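Local coordinates for Exo-poly-alpha-D-galacturonosidase (Thermotoga maritima, PDB 3JUR), which probably hydrolyses the polygalacturonic acid of pectin from the chain end, as an exo-acting member of glycosyl hydrolase family 28, at residues 313-318 with 343-348; 322-327 with 355-360; 376-381 with 403-408. One frame throughout, in Å; residues are numbered along the deposited sequence.

In the fold
All three contacts join successive coils of a right-handed beta-helix in parallel register. Interactions 1 and 3 run along one side: strand 337-349, used in interaction 1, lies beside strand 372-379, used in interaction 3, and both pass through the same kind of turn. Interaction 2 sits round a corner, where the chain enters another sheet. Interactions 1 and 2 are buried, interaction 3 only partly. Their apolar side chains meet in the core, where Leu-326 reaches both Phe-343 and Val-378. The polar chemistry differs: asparagine amides inside the turn in interaction 1, an arginine cluster with acidic partners in interaction 2, and a threonine hydroxyl plus a long salt bridge in interaction 3.

Interaction 1 of 3, residues 313-318 with 343-348; sequences VARNNV and FIDNVA
The carboxamides of Asn-317 and Asn-346 lie alongside each other and point the same way, their planes only 16° apart. Asn-346 ND2 sits over the centre of one face of the Phe-343 ring, 3.2 Å above its plane, while Ala-314 CB meets CD1 of that ring obliquely at 3.9 Å. At the edge of the Arg-315 guanidinium, in its plane, a water takes a hydrogen bond from NH1 and passes one to Asp-345 OD2; the stronger partner of this arginine is Glu-11, and Asp-345 OD1 holds Asn-380. Asn-346 works with both ends of its amide. With CG beside its own backbone N (chi1 -64°), it sends OD1 to Asn-317 N at 2.8 Å, in the carbonyl plane, and to Asn-317 ND2 at 3.2 Å, a more bent bond. Its ND2 reaches Ala-314 O at 3.0 Å from above the carbonyl plane, an oxygen that already accepts from Ile-344 N at 2.9 Å. Two donors thus grip each of these buried oxygens. A leucine in place of Asn-346 would probably leave Asn-317 N without its acceptor inside the turn and Ala-314 O with one donor fewer. Backbone bonds resume beyond the turn, where Val-347 N meets Asn-317 O at 3.0 Å. On the outer side Val-318 and Val-347 pack against Met-320 and Val-349 of a second subunit. Asn-317 repeats the pattern one coil back, its OD1 accepting from Asn-288 and its ND2 reaching Val-285 O. An internal asparagine stack behind a residue of positive phi (Asn-316, Asp-345) is the hallmark of the T2 turn of pectate lyase-like parallel beta-helices.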
loop_
_atom_site.group_PDB
_atom_site.type_symbol
_atom_site.label_atom_id
_atom_site.label_comp_id
_atom_site.label_asym_id
_atom_site.label_seq_id
_atom_site.Cartn_x
_atom_site.Cartn_y
_atom_site.Cartn_z
ATOM N N VAL D 313 -1.229 20.910 -23.573
ATOM C CA VAL D 313 -1.777 20.690 -22.247
ATOM C C VAL D 313 -3.149 20.034 -22.375
ATOM O O VAL D 313 -4.053 20.575 -23.030
ATOM C CB VAL D 313 -1.911 22.008 -21.436
ATOM C CG1 VAL D 313 -2.561 21.748 -20.082
ATOM C CG2 VAL D 313 -0.549 22.699 -21.256
ATOM N N ALA D 314 -3.288 18.869 -21.746
ATOM C CA ALA D 314 -4.568 18.179 -21.622
ATOM C C ALA D 314 -4.927 18.124 -20.142
ATOM O O ALA D 314 -4.298 17.392 -19.366
ATOM C CB ALA D 314 -4.497 16.774 -22.216
ATOM N N ARG D 315 -5.933 18.907 -19.754
ATOM C CA ARG D 315 -6.289 19.055 -18.358
ATOM C C ARG D 315 -7.765 18.768 -18.085
ATOM O O ARG D 315 -8.641 19.200 -18.839
ATOM C CB ARG D 315 -5.932 20.460 -17.872
ATOM C CG ARG D 315 -6.103 20.654 -16.379
ATOM C CD ARG D 315 -5.806 22.086 -15.941
ATOM N NE ARG D 315 -6.627 23.078 -16.646
ATOM C CZ ARG D 315 -7.920 23.311 -16.422
ATOM N NH1 ARG D 315 -8.594 22.618 -15.506
ATOM N NH2 ARG D 315 -8.546 24.246 -17.121
ATOM N N ASN D 316 -8.020 18.052 -16.986
ATOM C CA ASN D 316 -9.375 17.797 -16.487
ATOM C C ASN D 316 -10.275 17.127 -17.516
ATOM O O ASN D 316 -11.417 17.527 -17.715
ATOM C CB ASN D 316 -10.022 19.093 -15.964
ATOM C CG ASN D 316 -11.207 18.827 -15.047
ATOM O OD1 ASN D 316 -11.156 17.952 -14.185
ATOM N ND2 ASN D 316 -12.284 19.580 -15.239
ATOM N N ASN D 317 -9.747 16.104 -18.173
ATOM C CA ASN D 317 -10.542 15.312 -19.082
ATOM C C ASN D 317 -10.939 14.011 -18.409
ATOM O O ASN D 317 -10.300 13.575 -17.438
ATOM C CB ASN D 317 -9.778 15.044 -20.382
ATOM C CG ASN D 317 -9.369 16.319 -21.085
ATOM O OD1 ASN D 317 -10.203 17.021 -21.660
ATOM N ND2 ASN D 317 -8.077 16.634 -21.034
ATOM N N VAL D 318 -12.005 13.403 -18.923
ATOM C CA VAL D 318 -12.481 12.122 -18.420
ATOM C C VAL D 318 -12.536 11.106 -19.562
ATOM O O VAL D 318 -13.210 11.337 -20.566
ATOM C CB VAL D 318 -13.854 12.256 -17.739
ATOM C CG1 VAL D 318 -14.411 10.870 -17.364
ATOM C CG2 VAL D 318 -13.744 13.147 -16.484
ATOM N N PHE D 343 -0.154 16.236 -19.212
ATOM C CA PHE D 343 -1.360 15.432 -19.044
ATOM C C PHE D 343 -1.740 15.531 -17.567
ATOM O O PHE D 343 -1.260 14.749 -16.743
ATOM C CB PHE D 343 -1.064 13.980 -19.461
ATOM C CG PHE D 343 -2.284 13.141 -19.709
ATOM C CD1 PHE D 343 -3.088 13.363 -20.830
ATOM C CD2 PHE D 343 -2.619 12.107 -18.838
ATOM C CE1 PHE D 343 -4.226 12.572 -21.063
ATOM C CE2 PHE D 343 -3.740 11.319 -19.059
ATOM C CZ PHE D 343 -4.540 11.544 -20.179
ATOM N N ILE D 344 -2.592 16.508 -17.244
ATOM C CA ILE D 344 -2.811 16.950 -15.862
ATOM C C ILE D 344 -4.266 16.830 -15.431
ATOM O O ILE D 344 -5.166 17.231 -16.167
ATOM C CB ILE D 344 -2.423 18.461 -15.691
ATOM C CG1 ILE D 344 -1.071 18.779 -16.351
ATOM C CG2 ILE D 344 -2.452 18.897 -14.211
ATOM C CD1 ILE D 344 0.120 18.063 -15.744
ATOM N N ASP D 345 -4.484 16.327 -14.215
ATOM C CA ASP D 345 -5.822 16.274 -13.588
ATOM C C ASP D 345 -6.830 15.411 -14.343
ATOM O O ASP D 345 -8.030 15.670 -14.301
ATOM C CB ASP D 345 -6.398 17.688 -13.386
ATOM C CG ASP D 345 -5.530 18.546 -12.495
ATOM O OD1 ASP D 345 -4.844 17.987 -11.608
ATOM O OD2 ASP D 345 -5.533 19.786 -12.679
ATOM N N ASN D 346 -6.345 14.376 -15.012
ATOM C CA ASN D 346 -7.217 13.540 -15.826
ATOM C C ASN D 346 -7.704 12.313 -15.085
ATOM O O ASN D 346 -7.079 11.875 -14.119
ATOM C CB ASN D 346 -6.527 13.166 -17.136
ATOM C CG ASN D 346 -6.259 14.380 -18.011
ATOM O OD1 ASN D 346 -7.179 15.099 -18.383
ATOM N ND2 ASN D 346 -4.995 14.608 -18.343
ATOM N N VAL D 347 -8.846 11.789 -15.523
ATOM C CA VAL D 347 -9.414 10.566 -14.974
ATOM C C VAL D 347 -9.595 9.576 -16.118
ATOM O O VAL D 347 -10.131 9.922 -17.172
ATOM C CB VAL D 347 -10.783 10.815 -14.273
ATOM C CG1 VAL D 347 -11.358 9.515 -13.747
ATOM C CG2 VAL D 347 -10.641 11.825 -13.131
ATOM N N ALA D 348 -9.132 8.349 -15.916
ATOM C CA ALA D 348 -9.317 7.286 -16.899
ATOM C C ALA D 348 -9.874 6.060 -16.202
ATOM O O ALA D 348 -9.262 5.531 -15.284
ATOM C CB ALA D 348 -8.007 6.969 -17.609
HETATM O O HOH W 1 -7.968 20.912 -13.351
HETATM O O HOH W 2 -10.946 14.940 -14.951
#

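Interaction 2 of 3, residues 322-327 with 355-360; sequences VERALR and VIRINL
Arg-357 leans over segment 322-327 from the neighbouring coil. Its CB rests 3.9 Å from Leu-326 O and 4.1 Å from Arg-324 CD, with Arg-327 CG a little farther along. From there the chain leaves CG anti to the backbone N and bends at chi2 (81°), which carries the guanidinium alongside that of Arg-324, the two planes 46° apart. At the tip NH2 stands 4.0 Å from Arg-324 NE, which lies at the edge of the Arg-357 group. Glu-354 bridges the two groups: its OE1 makes a salt bridge with Arg-324 NE and a long, weak ion pair with Arg-357 NH2. Arg-324, its side chain extended from CG to NE, ends with NH1 on Glu-323 OE1 at 2.9 Å, a salt bridge through the anti lone pair of the carboxylate, and on His-296 O. The same NH1 lies 3.5 Å above the centre of the Arg-327 guanidinium, whose own NH1 is salt-bridged to Asp-261.

This is a corner of the right-handed parallel beta-helix of glycosyl hydrolase family 28, and Arg-327 opens the Arg-X-Lys signature of that family, so the arginine face is consistent with its substrate cleft. At the bend Val-355 O takes a good bond from Leu-326 N at 3.1 Å, and a weak one from Ala-325 N. The next coil-to-coil bond, Arg-357 N to Leu-326 O at 2.9 Å, begins the parallel pairing of Leu-326 with Ile-356 and of Arg-327 with Arg-357. On the core side Ala-325 CB meets Val-355 CG1 at 4.2 Å. Leu-326 CD2 touches Ile-356 CG2 more loosely, and these two also pack on Val-378 and Ile-405 respectively.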
loop_
_atom_site.group_PDB
_atom_site.type_symbol
_atom_site.label_atom_id
_atom_site.label_comp_id
_atom_site.label_asym_id
_atom_site.label_seq_id
_atom_site.Cartn_x
_atom_site.Cartn_y
_atom_site.Cartn_z
ATOM N N VAL D 322 -11.639 3.391 -22.784
ATOM C CA VAL D 322 -10.691 3.599 -23.885
ATOM C C VAL D 322 -9.537 2.604 -23.852
ATOM O O VAL D 322 -9.235 2.024 -22.804
ATOM C CB VAL D 322 -10.136 5.051 -23.905
ATOM C CG1 VAL D 322 -11.286 6.059 -23.990
ATOM C CG2 VAL D 322 -9.240 5.337 -22.675
ATOM N N GLU D 323 -8.888 2.402 -24.995
ATOM C CA GLU D 323 -7.750 1.489 -25.034
ATOM C C GLU D 323 -6.567 2.062 -24.273
ATOM O O GLU D 323 -5.855 1.324 -23.579
ATOM C CB GLU D 323 -7.341 1.166 -26.473
ATOM C CG GLU D 323 -8.320 0.252 -27.204
ATOM C CD GLU D 323 -7.833 -0.138 -28.596
ATOM O OE1 GLU D 323 -6.719 0.273 -28.987
ATOM O OE2 GLU D 323 -8.567 -0.867 -29.303
ATOM N N ARG D 324 -6.361 3.373 -24.431
ATOM C CA ARG D 324 -5.233 4.092 -23.849
ATOM C C ARG D 324 -5.661 5.496 -23.466
ATOM O O ARG D 324 -6.457 6.134 -24.172
ATOM C CB ARG D 324 -4.065 4.186 -24.847
ATOM C CG ARG D 324 -3.559 2.839 -25.324
ATOM C CD ARG D 324 -2.583 2.906 -26.490
ATOM N NE ARG D 324 -2.495 1.558 -27.055
ATOM C CZ ARG D 324 -3.332 1.065 -27.961
ATOM N NH1 ARG D 324 -4.307 1.827 -28.469
ATOM N NH2 ARG D 324 -3.186 -0.187 -28.370
ATOM N N ALA D 325 -5.118 5.995 -22.363
ATOM C CA ALA D 325 -5.428 7.352 -21.933
ATOM C C ALA D 325 -4.518 8.353 -22.641
ATOM O O ALA D 325 -4.996 9.310 -23.259
ATOM C CB ALA D 325 -5.322 7.483 -20.416
ATOM N N LEU D 326 -3.209 8.113 -22.546
ATOM C CA LEU D 326 -2.193 8.958 -23.161
ATOM C C LEU D 326 -1.306 8.069 -24.028
ATOM O O LEU D 326 -0.780 7.054 -23.561
ATOM C CB LEU D 326 -1.343 9.674 -22.097
ATOM C CG LEU D 326 -0.134 10.510 -22.568
ATOM C CD1 LEU D 326 -0.548 11.718 -23.443
ATOM C CD2 LEU D 326 0.716 10.987 -21.400
ATOM N N ARG D 327 -1.133 8.471 -25.281
ATOM C CA ARG D 327 -0.409 7.678 -26.263
ATOM C C ARG D 327 0.505 8.568 -27.109
ATOM O O ARG D 327 0.031 9.493 -27.755
ATOM C CB ARG D 327 -1.429 6.963 -27.148
ATOM C CG ARG D 327 -0.864 5.909 -28.083
ATOM C CD ARG D 327 -1.970 5.400 -28.997
ATOM N NE ARG D 327 -1.594 4.138 -29.631
ATOM C CZ ARG D 327 -2.254 3.591 -30.645
ATOM N NH1 ARG D 327 -3.330 4.189 -31.147
ATOM N NH2 ARG D 327 -1.834 2.444 -31.159
ATOM N N VAL D 355 -2.499 2.460 -19.946
ATOM C CA VAL D 355 -2.930 3.755 -19.452
ATOM C C VAL D 355 -2.046 4.846 -20.054
ATOM O O VAL D 355 -2.543 5.845 -20.576
ATOM C CB VAL D 355 -2.916 3.833 -17.902
ATOM C CG1 VAL D 355 -3.344 5.228 -17.437
ATOM C CG2 VAL D 355 -3.810 2.759 -17.283
ATOM N N ILE D 356 -0.733 4.633 -19.983
ATOM C CA ILE D 356 0.265 5.534 -20.555
ATOM C C ILE D 356 1.163 4.726 -21.504
ATOM O O ILE D 356 1.784 3.745 -21.100
ATOM C CB ILE D 356 1.113 6.218 -19.452
ATOM C CG1 ILE D 356 0.229 7.118 -18.569
ATOM C CG2 ILE D 356 2.255 7.027 -20.062
ATOM C CD1 ILE D 356 0.836 7.408 -17.193
ATOM N N ARG D 357 1.208 5.148 -22.765
ATOM C CA ARG D 357 1.963 4.459 -23.789
ATOM C C ARG D 357 2.883 5.418 -24.531
ATOM O O ARG D 357 2.428 6.418 -25.084
ATOM C CB ARG D 357 1.018 3.780 -24.795
ATOM C CG ARG D 357 1.738 3.045 -25.929
ATOM C CD ARG D 357 2.205 1.692 -25.456
ATOM N NE ARG D 357 3.009 0.955 -26.431
ATOM C CZ ARG D 357 2.529 0.204 -27.420
ATOM N NH1 ARG D 357 3.370 -0.428 -28.226
ATOM N NH2 ARG D 357 1.224 0.087 -27.621
ATOM N N ILE D 358 4.173 5.107 -24.545
ATOM C CA ILE D 358 5.119 5.830 -25.396
ATOM C C ILE D 358 5.880 4.805 -26.217
ATOM O O ILE D 358 6.541 3.916 -25.664
ATOM C CB ILE D 358 6.085 6.738 -24.599
ATOM C CG1 ILE D 358 5.294 7.696 -23.701
ATOM C CG2 ILE D 358 7.007 7.524 -25.561
ATOM C CD1 ILE D 358 6.160 8.591 -22.826
ATOM N N ASN D 359 5.747 4.912 -27.535
ATOM C CA ASN D 359 6.276 3.907 -28.458
ATOM C C ASN D 359 7.087 4.540 -29.588
ATOM O O ASN D 359 6.553 5.350 -30.372
ATOM C CB ASN D 359 5.121 3.072 -29.029
ATOM C CG ASN D 359 5.598 1.922 -29.902
ATOM O OD1 ASN D 359 6.780 1.559 -29.895
ATOM N ND2 ASN D 359 4.675 1.343 -30.664
ATOM N N LEU D 360 8.371 4.183 -29.666
ATOM C CA LEU D 360 9.228 4.699 -30.735
ATOM C C LEU D 360 9.471 3.658 -31.826
ATOM O O LEU D 360 10.376 3.815 -32.647
ATOM C CB LEU D 360 10.554 5.246 -30.188
ATOM C CG LEU D 360 10.589 6.686 -29.677
ATOM C CD1 LEU D 360 9.723 6.887 -28.430
ATOM C CD2 LEU D 360 12.035 7.108 -29.415
#

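Interaction 3 of 3, residues 376-381 with 403-408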
loop_
_atom_site.group_PDB
_atom_site.type_symbol
_atom_site.label_atom_id
_atom_site.label_comp_id
_atom_site.label_asym_id
_atom_site.label_seq_id
_atom_site.Cartn_x
_atom_site.Cartn_y
_atom_site.Cartn_z
ATOM N N VAL D 376 7.680 14.750 -20.936
ATOM C CA VAL D 376 6.267 14.416 -20.855
ATOM C C VAL D 376 5.922 14.337 -19.372
ATOM O O VAL D 376 6.619 13.667 -18.591
ATOM C CB VAL D 376 5.935 13.077 -21.580
ATOM C CG1 VAL D 376 4.424 12.786 -21.541
ATOM C CG2 VAL D 376 6.430 13.106 -23.031
ATOM N N PHE D 377 4.864 15.047 -18.988
ATOM C CA PHE D 377 4.505 15.214 -17.587
ATOM C C PHE D 377 3.068 14.782 -17.328
ATOM O O PHE D 377 2.118 15.302 -17.932
ATOM C CB PHE D 377 4.750 16.668 -17.141
ATOM C CG PHE D 377 6.122 17.177 -17.490
ATOM C CD1 PHE D 377 7.220 16.862 -16.692
ATOM C CD2 PHE D 377 6.326 17.943 -18.635
ATOM C CE1 PHE D 377 8.505 17.313 -17.029
ATOM C CE2 PHE D 377 7.602 18.401 -18.979
ATOM C CZ PHE D 377 8.693 18.082 -18.172
ATOM N N VAL D 378 2.931 13.790 -16.452
ATOM C CA VAL D 378 1.641 13.298 -16.022
ATOM C C VAL D 378 1.532 13.683 -14.554
ATOM O O VAL D 378 2.385 13.329 -13.730
ATOM C CB VAL D 378 1.499 11.763 -16.203
ATOM C CG1 VAL D 378 0.159 11.274 -15.643
ATOM C CG2 VAL D 378 1.618 11.362 -17.670
ATOM N N LYS D 379 0.497 14.435 -14.217
ATOM C CA LYS D 379 0.323 14.844 -12.835
ATOM C C LYS D 379 -1.139 14.744 -12.460
ATOM O O LYS D 379 -2.021 15.162 -13.229
ATOM C CB LYS D 379 0.869 16.261 -12.625
ATOM C CG LYS D 379 0.320 16.984 -11.410
ATOM C CD LYS D 379 1.340 17.167 -10.336
ATOM C CE LYS D 379 2.162 18.404 -10.579
ATOM N NZ LYS D 379 2.914 18.795 -9.355
ATOM N N ASN D 380 -1.394 14.195 -11.277
ATOM C CA ASN D 380 -2.762 14.032 -10.763
ATOM C C ASN D 380 -3.660 13.216 -11.693
ATOM O O ASN D 380 -4.805 13.589 -11.960
ATOM C CB ASN D 380 -3.401 15.391 -10.417
ATOM C CG ASN D 380 -4.603 15.257 -9.492
ATOM O OD1 ASN D 380 -4.640 14.377 -8.632
ATOM N ND2 ASN D 380 -5.594 16.135 -9.668
ATOM N N LEU D 381 -3.120 12.105 -12.191
ATOM C CA LEU D 381 -3.910 11.138 -12.945
ATOM C C LEU D 381 -4.513 10.129 -11.982
ATOM O O LEU D 381 -3.842 9.632 -11.070
ATOM C CB LEU D 381 -3.061 10.433 -14.016
ATOM C CG LEU D 381 -3.603 9.175 -14.729
ATOM C CD1 LEU D 381 -4.830 9.504 -15.595
ATOM C CD2 LEU D 381 -2.511 8.520 -15.562
ATOM N N ILE D 403 10.605 11.683 -18.551
ATOM C CA ILE D 403 9.205 11.374 -18.330
ATOM C C ILE D 403 8.967 11.406 -16.830
ATOM O O ILE D 403 9.656 10.708 -16.072
ATOM C CB ILE D 403 8.786 9.983 -18.908
ATOM C CG1 ILE D 403 9.280 9.793 -20.350
ATOM C CG2 ILE D 403 7.268 9.793 -18.801
ATOM C CD1 ILE D 403 8.769 10.831 -21.381
ATOM N N LEU D 404 8.004 12.221 -16.406
ATOM C CA LEU D 404 7.685 12.374 -14.988
ATOM C C LEU D 404 6.202 12.130 -14.727
ATOM O O LEU D 404 5.333 12.741 -15.370
ATOM C CB LEU D 404 8.118 13.757 -14.471
ATOM C CG LEU D 404 7.926 14.070 -12.980
ATOM C CD1 LEU D 404 8.782 13.166 -12.102
ATOM C CD2 LEU D 404 8.218 15.548 -12.670
ATOM N N ILE D 405 5.930 11.209 -13.803
ATOM C CA ILE D 405 4.582 10.902 -13.344
ATOM C C ILE D 405 4.514 11.194 -11.843
ATOM O O ILE D 405 5.306 10.662 -11.061
ATOM C CB ILE D 405 4.202 9.429 -13.638
ATOM C CG1 ILE D 405 4.360 9.137 -15.133
ATOM C CG2 ILE D 405 2.777 9.136 -13.173
ATOM C CD1 ILE D 405 4.283 7.676 -15.505
ATOM N N SER D 406 3.582 12.057 -11.438
ATOM C CA SER D 406 3.510 12.458 -10.041
ATOM C C SER D 406 2.085 12.622 -9.534
ATOM O O SER D 406 1.156 12.857 -10.320
ATOM C CB SER D 406 4.321 13.730 -9.811
ATOM O OG SER D 406 3.879 14.741 -10.690
ATOM N N ASP D 407 1.926 12.484 -8.216
ATOM C CA ASP D 407 0.621 12.612 -7.555
ATOM C C ASP D 407 -0.450 11.783 -8.272
ATOM O O ASP D 407 -1.549 12.267 -8.540
ATOM C CB ASP D 407 0.194 14.084 -7.490
ATOM C CG ASP D 407 1.228 14.971 -6.812
ATOM O OD1 ASP D 407 2.035 14.465 -5.998
ATOM O OD2 ASP D 407 1.217 16.192 -7.082
ATOM N N THR D 408 -0.109 10.538 -8.590
ATOM C CA THR D 408 -0.904 9.722 -9.506
ATOM C C THR D 408 -1.216 8.349 -8.902
ATOM O O THR D 408 -0.372 7.751 -8.226
ATOM C CB THR D 408 -0.183 9.612 -10.884
ATOM O OG1 THR D 408 -0.295 10.869 -11.567
ATOM C CG2 THR D 408 -0.761 8.499 -11.770
HETATM O O HOH W 3 4.301 15.261 -13.234
HETATM O O HOH W 4 -4.088 11.358 -8.226
#
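Ser-406 O is held by two donors: Asn-380 N at 3.0 Å, from the neighbouring coil, and Thr-408 OG1 at 2.8 Å, which stands 57° out of the carbonyl plane. That hydroxyl in turn accepts from Leu-381 N at 3.1 Å, so it takes the acceptor part that an asparagine amide oxygen plays in the turn of interaction 1. With OG1 beside its own backbone N (chi1 -73°), the hydroxyl is placed between Leu-381 N and Ser-406 O, and CG2 packs against Leu-381 CB. Lys-379, bent at chi2 and chi3, lies along Asp-407; CD comes within 3.4 Å of OD2, but NZ forms only a long salt bridge to it at 3.8 Å and has Glu-5 as its main partner. Nearby a water joins Ser-406 OG, 2.6 Å away, to Val-378 O. Straight backbone bonds such as Val-378 N to Leu-404 O (2.8 Å) zip the rest of strands 376-379 and 403-406 together. Inside, Ile-403 CD1 presses on Val-376 CB at 3.6 Å, and Val-378 lies beside Ile-405. Strand 337-349 flanks the pair through Phe-343 and Phe-342, whose ring stacks on Phe-377; strand 422-426 continues past Ile-403 and Ile-405 through Leu-424, and strand 388-393 backs the same isoleucines across the core.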